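Local coordinates for methyltransferase-like protein 5 (Pyrococcus horikoshii, PDB 1WY7), which probably acts as an S-adenosylmethionine-dependent RNA methyltransferase and binds the reaction by-product S-adenosyl-L-homocysteine, at residues Y28-N33 with I117-F122; V53-A58 with V62-A67; G66-G71 with G93-K98. All blocks are in the same frame, centred on the assembly; numbering follows the deposited sequence.

Contact 1: residues Y28-N33 with I117-F122; sequences YRTPGN and IMNPPF. With SAH (S-adenosyl-L-homocysteine), chain E.
The chi1 of Asn-119 (179°) turns CG away from its own N, and the carboxamide extends between Tyr-28 and Thr-30, each end of it taking one hydroxyl. Thr-30 OG1 donates to Asn-119 OD1 over 2.7 Å, lying in the carbonyl plane on a lone pair (C=O...O 114°). Asn-119 ND2 donates to Tyr-28 OH at 3.1 Å, fairly straight (152°) although the oxygen is tilted from the amide plane. Two bonds at opposite ends fix the rotation of the amide. Tyr-28 OH reaches Phe-122 CZ at 3.2 Å and donates to a water 2.7 Å away, which donates to Pro-120 O and stands over the centre of one face of the Phe-122 ring. A leucine in place of Asn-119 would probably deprive the Thr-30 hydroxyl of this acceptor and Tyr-28 OH of its amide donor, with the ring freer to shift. Asn-119 through Phe-122 match the NPPF form of the (D/N/S)PP(Y/F) motif found in N6-adenine and related amino-methyltransferases, and Asn-119 O lies 3.4 Å from C5' of S-adenosyl-L-homocysteine. This motif follows strand 115-118, between strand 143-149 and helix 131-140, whereas Thr-30 rests on Leu-63 of helix 62-69 just before helix 32-44.

Contact 2: residues V53-A58 with V62-A67; sequences VADLGA and VLSYGA. With SAH (S-adenosyl-L-homocysteine), chain E.
The carboxylate of Asp-55 is the flat group of this contact: Leu-63 CB stands off one side of its plane, 3.7 Å from Asp-55 OD1 and 4.0 Å from Asp-55 OD2, while Ser-64 OG and a water meet OD1 from different directions. The Asp-55 side chain leaves the strand toward the helix, and chi1 of -179° carries the carboxylate on to Ser-64. Ser-64 OG donates to Asp-55 OD1; the modelled 2.4 Å is unusually short, so the exact length is doubtful. The water lies 2.6 Å from Asp-55 OD1 and 2.6 Å from OXT of S-adenosyl-L-homocysteine, and it accepts the N-H of Leu-63 at 3.1 Å. One residue earlier, Val-62 N donates to the ligand's other carboxylate oxygen, O, at 2.8 Å with a bent N-H...O angle of 140°. Strand 52-56 and helix 62-69 open a beta-alpha-beta unit, and the sequence DLGA begins the glycine-rich cofactor-binding motif of Rossmann-like methyltransferases. Gly-57 has a positive phi (72°), and a side chain there would collide with the ligand's O4'. Strand and helix thus share one water with the ligand. Two carboxylates converge on that water beside backbone N-H groups of the helix's first turn, and the positive end of the helix dipole would probably offset part of their negative charge.

Contact 3: residues G66-G71 with G93-K98; sequences GALLLG and GEFKGK
Lys-98 NZ is gripped by backbone carbonyls just beyond the helix, Lys-73 O and, weakly, Ala-72 O, and the chain leading to it lies against Leu-68. These carbonyls lie at and just after the Schellman motif that ends helix 62-69: Gly-71 N bonds to Leu-68 O at 2.9 Å, Ala-72 N bonds back to Ala-67 O, and Gly-71, with phi of 98°, is the C-prime residue. Bends at chi3 and chi4 of Lys-98 (63° and 62°) fold its chain, and both its CB and its CE come within 3.9 Å of Leu-68 CD1. The loop carrying Lys-98 leads from helix 82-91 to strand 99-103 through a type II beta turn, closed by Lys-98 N to Phe-95 O at 2.8 Å. Phe-95, at the first position of that turn, supplies most of the loop's apolar surface in the contact. Leu-68 CB sits almost squarely over one face of its ring, 3.5 Å from the centroid, which qualifies as a CH-pi contact; Leu-68 CG follows the same face toward Phe-95 CG at 3.7 Å. Leu-68 and Phe-95 run antiparallel alongside one another, spreading the contact over much of the ring. Glu-94 OE2 is hydrogen-bonded to Tyr-65 OH, one turn before Leu-68 and Leu-69 on helix 62-69. The contact thus packs the C-terminal turn of one helix against the loop after the next, with the Leu-68 side chain about 11 Å from the bound ligand. At the margin of the Phe-95 ring, Leu-69 CD2 meets the edge in plane, 3.9 Å from Phe-95 CZ.

Along the chain, contacts 2 and 3 are both nested inside the loop closed by contact 1, and residues 66-67 belong to both of the nested pairs. The centres of contacts 1 and 2 are about 9 Å apart, those of 2 and 3 about 10 Å, and those of 1 and 3 about 18 Å. Contacts 1 and 2 meet in the central sheet, where strands 52-56 and 115-118 are parallel neighbours and Ile-117 N lies 3.0 Å from Ala-54 O; both also touch S-adenosyl-L-homocysteine. Helix 62-69 connects contacts 2 and 3: its N-terminal end faces the ligand, its C-terminal end the outer loop. The series therefore runs from the cofactor site to the periphery of the methyltransferase fold.

Contact 1: residues Y28-N33 with I117-F122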
# COMPACT_ATOMS: atom_id res chain seq x y z
N TYR A 28 -2.99 10.14 3.94
CA TYR A 28 -3.98 9.70 4.90
C TYR A 28 -3.57 8.25 5.19
O TYR A 28 -3.21 7.51 4.29
CB TYR A 28 -5.41 9.77 4.32
CG TYR A 28 -5.67 8.84 3.15
CD1 TYR A 28 -5.93 7.48 3.36
CD2 TYR A 28 -5.60 9.30 1.84
CE1 TYR A 28 -6.10 6.60 2.29
CE2 TYR A 28 -5.76 8.42 0.76
CZ TYR A 28 -6.01 7.08 1.00
OH TYR A 28 -6.10 6.20 -0.06
N ARG A 29 -3.58 7.87 6.46
CA ARG A 29 -3.19 6.51 6.83
C ARG A 29 -4.16 5.51 6.22
O ARG A 29 -5.36 5.78 6.13
CB ARG A 29 -3.21 6.37 8.35
CG ARG A 29 -4.58 6.68 8.94
CD ARG A 29 -4.61 6.42 10.42
NE ARG A 29 -4.15 5.07 10.72
CZ ARG A 29 -4.04 4.57 11.95
NH1 ARG A 29 -3.61 3.34 12.13
NH2 ARG A 29 -4.37 5.32 13.00
N THR A 30 -3.66 4.35 5.79
CA THR A 30 -4.55 3.35 5.21
C THR A 30 -5.50 2.87 6.30
O THR A 30 -5.06 2.38 7.33
CB THR A 30 -3.78 2.11 4.68
OG1 THR A 30 -2.75 2.52 3.77
CG2 THR A 30 -4.74 1.17 3.96
N PRO A 31 -6.82 3.03 6.09
CA PRO A 31 -7.79 2.60 7.11
C PRO A 31 -7.58 1.12 7.47
O PRO A 31 -7.30 0.29 6.61
CB PRO A 31 -9.13 2.87 6.43
CG PRO A 31 -8.83 4.09 5.60
CD PRO A 31 -7.50 3.71 4.97
N GLY A 32 -7.73 0.81 8.76
CA GLY A 32 -7.53 -0.55 9.22
C GLY A 32 -8.30 -1.64 8.49
O GLY A 32 -7.76 -2.71 8.22
N ASN A 33 -9.55 -1.38 8.15
CA ASN A 33 -10.34 -2.40 7.46
C ASN A 33 -9.78 -2.73 6.08
O ASN A 33 -9.57 -3.90 5.76
CB ASN A 33 -11.81 -1.96 7.36
CG ASN A 33 -12.04 -0.88 6.32
OD1 ASN A 33 -11.40 0.19 6.34
ND2 ASN A 33 -12.98 -1.14 5.40
N ILE A 117 3.19 -4.16 -1.93
CA ILE A 117 1.88 -3.84 -1.37
C ILE A 117 1.88 -2.32 -1.36
O ILE A 117 2.92 -1.71 -1.09
CB ILE A 117 1.69 -4.39 0.06
CG1 ILE A 117 2.74 -3.79 1.01
CG2 ILE A 117 1.77 -5.91 0.02
CD1 ILE A 117 2.65 -4.35 2.45
N MSE A 118 0.75 -1.71 -1.67
CA MSE A 118 0.70 -0.27 -1.69
C MSE A 118 -0.70 0.33 -1.68
O MSE A 118 -1.65 -0.25 -2.20
CB MSE A 118 1.49 0.29 -2.90
CG MSE A 118 1.01 -0.18 -4.29
SE MSE A 118 2.04 0.48 -5.65
CE MSE A 118 1.06 0.05 -7.04
N ASN A 119 -0.79 1.51 -1.07
CA ASN A 119 -2.00 2.32 -1.00
C ASN A 119 -1.46 3.61 -1.62
O ASN A 119 -1.23 4.59 -0.92
CB ASN A 119 -2.40 2.56 0.46
CG ASN A 119 -3.65 3.43 0.60
OD1 ASN A 119 -4.05 3.77 1.71
ND2 ASN A 119 -4.26 3.78 -0.52
N PRO A 120 -1.24 3.61 -2.95
CA PRO A 120 -0.71 4.78 -3.65
C PRO A 120 -1.71 5.91 -3.81
O PRO A 120 -2.90 5.70 -3.62
CB PRO A 120 -0.28 4.20 -5.00
CG PRO A 120 -1.37 3.18 -5.26
CD PRO A 120 -1.56 2.52 -3.90
N PRO A 121 -1.24 7.12 -4.13
CA PRO A 121 -2.18 8.22 -4.31
C PRO A 121 -3.08 7.86 -5.49
O PRO A 121 -2.61 7.25 -6.45
CB PRO A 121 -1.27 9.42 -4.60
CG PRO A 121 -0.03 8.81 -5.14
CD PRO A 121 0.15 7.58 -4.28
N PHE A 122 -4.35 8.21 -5.41
CA PHE A 122 -5.27 7.90 -6.49
C PHE A 122 -5.08 8.82 -7.69
O PHE A 122 -5.51 8.52 -8.81
CB PHE A 122 -6.71 7.94 -5.97
CG PHE A 122 -6.97 6.98 -4.83
CD1 PHE A 122 -6.43 5.69 -4.86
CD2 PHE A 122 -7.74 7.35 -3.74
CE1 PHE A 122 -6.66 4.79 -3.82
CE2 PHE A 122 -7.98 6.46 -2.69
CZ PHE A 122 -7.43 5.18 -2.74
N SAH E . -0.34 5.84 5.68
CA SAH E . -0.62 4.97 4.52
CB SAH E . -0.01 5.65 3.28
CG SAH E . -1.07 6.52 2.72
SD SAH E . -0.84 7.59 1.29
C SAH E . -0.06 3.61 4.85
O SAH E . 0.13 3.32 6.07
OXT SAH E . 0.17 2.87 3.83
C5' SAH E . 0.62 7.03 0.45
C4' SAH E . 1.94 7.81 0.63
O4' SAH E . 2.50 8.08 -0.68
C3' SAH E . 1.83 9.21 1.23
O3' SAH E . 2.29 9.03 2.59
C2' SAH E . 2.84 10.08 0.47
O2' SAH E . 3.74 10.93 1.14
C1' SAH E . 3.49 9.07 -0.49
N9 SAH E . 3.84 9.62 -1.80
C8 SAH E . 3.18 10.52 -2.61
N7 SAH E . 3.80 10.77 -3.74
C5 SAH E . 4.95 10.00 -3.67
C6 SAH E . 6.04 9.79 -4.56
N6 SAH E . 6.11 10.41 -5.76
N1 SAH E . 7.05 8.94 -4.21
C2 SAH E . 6.97 8.31 -3.01
N3 SAH E . 5.99 8.41 -2.09
C4 SAH E . 4.99 9.28 -2.48
O HOH W 1 -4.62 7.22 -2.11

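Contact 2: residues V53-A58 with V62-A67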
# COMPACT_ATOMS: atom_id res chain seq x y z
N VAL A 53 9.16 -7.83 1.14
CA VAL A 53 8.08 -6.95 0.70
C VAL A 53 8.43 -5.47 0.59
O VAL A 53 9.08 -4.91 1.47
CB VAL A 53 6.85 -7.05 1.64
CG1 VAL A 53 5.72 -6.15 1.14
CG2 VAL A 53 6.39 -8.50 1.74
N ALA A 54 7.97 -4.85 -0.49
CA ALA A 54 8.18 -3.42 -0.68
C ALA A 54 6.84 -2.75 -0.47
O ALA A 54 5.82 -3.17 -1.04
CB ALA A 54 8.71 -3.14 -2.10
N ASP A 55 6.82 -1.72 0.37
CA ASP A 55 5.61 -0.95 0.66
C ASP A 55 5.82 0.42 -0.01
O ASP A 55 6.51 1.28 0.53
CB ASP A 55 5.46 -0.81 2.18
CG ASP A 55 4.21 -0.06 2.59
OD1 ASP A 55 3.99 0.11 3.82
OD2 ASP A 55 3.44 0.37 1.69
N LEU A 56 5.24 0.60 -1.19
CA LEU A 56 5.39 1.85 -1.93
C LEU A 56 4.42 2.91 -1.41
O LEU A 56 3.21 2.67 -1.35
CB LEU A 56 5.19 1.59 -3.43
CG LEU A 56 6.42 1.09 -4.22
CD1 LEU A 56 7.30 0.19 -3.38
CD2 LEU A 56 5.97 0.38 -5.48
N GLY A 57 4.97 4.07 -1.05
CA GLY A 57 4.18 5.13 -0.47
C GLY A 57 3.82 4.68 0.94
O GLY A 57 2.67 4.80 1.38
N ALA A 58 4.82 4.17 1.65
CA ALA A 58 4.65 3.62 3.01
C ALA A 58 3.99 4.54 4.04
O ALA A 58 3.36 4.06 4.99
CB ALA A 58 6.00 3.12 3.54
N VAL A 62 1.30 1.64 8.02
CA VAL A 62 0.22 0.70 8.36
C VAL A 62 0.38 -0.63 7.63
O VAL A 62 0.36 -1.70 8.27
CB VAL A 62 -1.17 1.27 8.01
CG1 VAL A 62 -2.23 0.20 8.20
CG2 VAL A 62 -1.49 2.48 8.88
N LEU A 63 0.55 -0.58 6.31
CA LEU A 63 0.71 -1.80 5.52
C LEU A 63 1.98 -2.55 5.89
O LEU A 63 2.00 -3.78 5.96
CB LEU A 63 0.71 -1.48 4.02
CG LEU A 63 -0.59 -0.93 3.45
CD1 LEU A 63 -0.45 -0.79 1.94
CD2 LEU A 63 -1.76 -1.90 3.78
N SER A 64 3.05 -1.79 6.12
CA SER A 64 4.34 -2.37 6.49
C SER A 64 4.25 -3.12 7.81
O SER A 64 4.74 -4.24 7.94
CB SER A 64 5.38 -1.26 6.63
OG SER A 64 5.65 -0.65 5.39
N TYR A 65 3.62 -2.47 8.79
CA TYR A 65 3.46 -3.05 10.12
C TYR A 65 2.67 -4.37 10.02
O TYR A 65 3.09 -5.40 10.58
CB TYR A 65 2.73 -2.05 11.03
CG TYR A 65 2.59 -2.48 12.47
CD1 TYR A 65 1.48 -3.21 12.89
CD2 TYR A 65 3.56 -2.15 13.41
CE1 TYR A 65 1.34 -3.59 14.22
CE2 TYR A 65 3.43 -2.52 14.74
CZ TYR A 65 2.31 -3.24 15.14
OH TYR A 65 2.16 -3.58 16.46
N GLY A 66 1.55 -4.33 9.30
CA GLY A 66 0.73 -5.51 9.12
C GLY A 66 1.50 -6.66 8.48
O GLY A 66 1.37 -7.82 8.91
N ALA A 67 2.29 -6.34 7.46
CA ALA A 67 3.08 -7.34 6.77
C ALA A 67 4.07 -7.99 7.73
O ALA A 67 4.19 -9.21 7.77
CB ALA A 67 3.83 -6.72 5.59
N SAH E . -0.34 5.84 5.68
CA SAH E . -0.62 4.97 4.52
CB SAH E . -0.01 5.65 3.28
CG SAH E . -1.07 6.52 2.72
SD SAH E . -0.84 7.59 1.29
C SAH E . -0.06 3.61 4.85
O SAH E . 0.13 3.32 6.07
OXT SAH E . 0.17 2.87 3.83
C5' SAH E . 0.62 7.03 0.45
C4' SAH E . 1.94 7.81 0.63
O4' SAH E . 2.50 8.08 -0.68
C3' SAH E . 1.83 9.21 1.23
O3' SAH E . 2.29 9.03 2.59
C2' SAH E . 2.84 10.08 0.47
O2' SAH E . 3.74 10.93 1.14
C1' SAH E . 3.49 9.07 -0.49
N9 SAH E . 3.84 9.62 -1.80
C8 SAH E . 3.18 10.52 -2.61
N7 SAH E . 3.80 10.77 -3.74
C5 SAH E . 4.95 10.00 -3.67
C6 SAH E . 6.04 9.79 -4.56
N6 SAH E . 6.11 10.41 -5.76
N1 SAH E . 7.05 8.94 -4.21
C2 SAH E . 6.97 8.31 -3.01
N3 SAH E . 5.99 8.41 -2.09
C4 SAH E . 4.99 9.28 -2.48
O HOH W 2 2.15 1.60 4.87

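Contact 3: residues G66-G71 with G93-K98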
# COMPACT_ATOMS: atom_id res chain seq x y z
N GLY A 66 1.55 -4.33 9.30
CA GLY A 66 0.73 -5.51 9.12
C GLY A 66 1.50 -6.66 8.48
O GLY A 66 1.37 -7.82 8.91
N ALA A 67 2.29 -6.34 7.46
CA ALA A 67 3.08 -7.34 6.77
C ALA A 67 4.07 -7.99 7.73
O ALA A 67 4.19 -9.21 7.77
CB ALA A 67 3.83 -6.72 5.59
N LEU A 68 4.78 -7.16 8.49
CA LEU A 68 5.75 -7.66 9.46
C LEU A 68 5.00 -8.52 10.47
O LEU A 68 5.43 -9.61 10.83
CB LEU A 68 6.44 -6.52 10.21
CG LEU A 68 7.72 -5.85 9.69
CD1 LEU A 68 8.70 -6.88 9.15
CD2 LEU A 68 7.36 -4.87 8.64
N LEU A 69 3.86 -8.01 10.92
CA LEU A 69 3.02 -8.69 11.89
C LEU A 69 2.61 -10.07 11.34
O LEU A 69 2.52 -11.05 12.08
CB LEU A 69 1.77 -7.85 12.15
CG LEU A 69 0.96 -8.02 13.43
CD1 LEU A 69 0.35 -9.41 13.46
CD2 LEU A 69 1.85 -7.78 14.64
N LEU A 70 2.39 -10.14 10.03
CA LEU A 70 1.99 -11.39 9.41
C LEU A 70 3.15 -12.27 8.96
O LEU A 70 2.95 -13.23 8.23
CB LEU A 70 1.04 -11.12 8.25
CG LEU A 70 -0.47 -11.07 8.56
CD1 LEU A 70 -0.74 -10.37 9.85
CD2 LEU A 70 -1.20 -10.39 7.42
N GLY A 71 4.37 -11.94 9.37
CA GLY A 71 5.51 -12.78 9.03
C GLY A 71 6.40 -12.44 7.86
O GLY A 71 7.15 -13.31 7.39
N GLY A 93 8.69 0.30 15.45
CA GLY A 93 9.68 0.10 16.50
C GLY A 93 9.89 -1.33 16.98
O GLY A 93 11.01 -1.72 17.24
N GLU A 94 8.82 -2.11 17.08
CA GLU A 94 8.95 -3.48 17.56
C GLU A 94 9.52 -4.46 16.53
O GLU A 94 9.76 -5.63 16.84
CB GLU A 94 7.60 -3.96 18.07
CG GLU A 94 6.45 -3.57 17.17
CD GLU A 94 5.10 -3.84 17.80
OE1 GLU A 94 4.80 -5.02 18.08
OE2 GLU A 94 4.34 -2.87 18.00
N PHE A 95 9.74 -4.00 15.31
CA PHE A 95 10.30 -4.88 14.28
C PHE A 95 11.66 -4.37 13.86
O PHE A 95 12.11 -4.61 12.74
CB PHE A 95 9.37 -4.96 13.08
CG PHE A 95 8.07 -5.63 13.38
CD1 PHE A 95 6.92 -4.88 13.57
CD2 PHE A 95 8.00 -7.01 13.48
CE1 PHE A 95 5.70 -5.50 13.88
CE2 PHE A 95 6.80 -7.64 13.79
CZ PHE A 95 5.64 -6.88 13.99
N LYS A 96 12.33 -3.67 14.77
CA LYS A 96 13.63 -3.12 14.46
C LYS A 96 14.56 -4.13 13.81
O LYS A 96 14.65 -5.28 14.22
CB LYS A 96 14.29 -2.50 15.69
CG LYS A 96 13.78 -1.09 15.96
CD LYS A 96 14.44 -0.44 17.17
CE LYS A 96 13.78 0.89 17.50
NZ LYS A 96 14.37 1.56 18.70
N GLY A 97 15.23 -3.67 12.76
CA GLY A 97 16.13 -4.53 12.02
C GLY A 97 15.47 -5.37 10.94
O GLY A 97 16.15 -6.00 10.15
N LYS A 98 14.14 -5.37 10.90
CA LYS A 98 13.42 -6.16 9.89
C LYS A 98 12.86 -5.30 8.75
O LYS A 98 12.25 -5.82 7.81
CB LYS A 98 12.29 -6.97 10.55
CG LYS A 98 12.79 -8.10 11.45
CD LYS A 98 11.65 -8.85 12.15
CE LYS A 98 10.69 -9.55 11.17
NZ LYS A 98 11.34 -10.62 10.34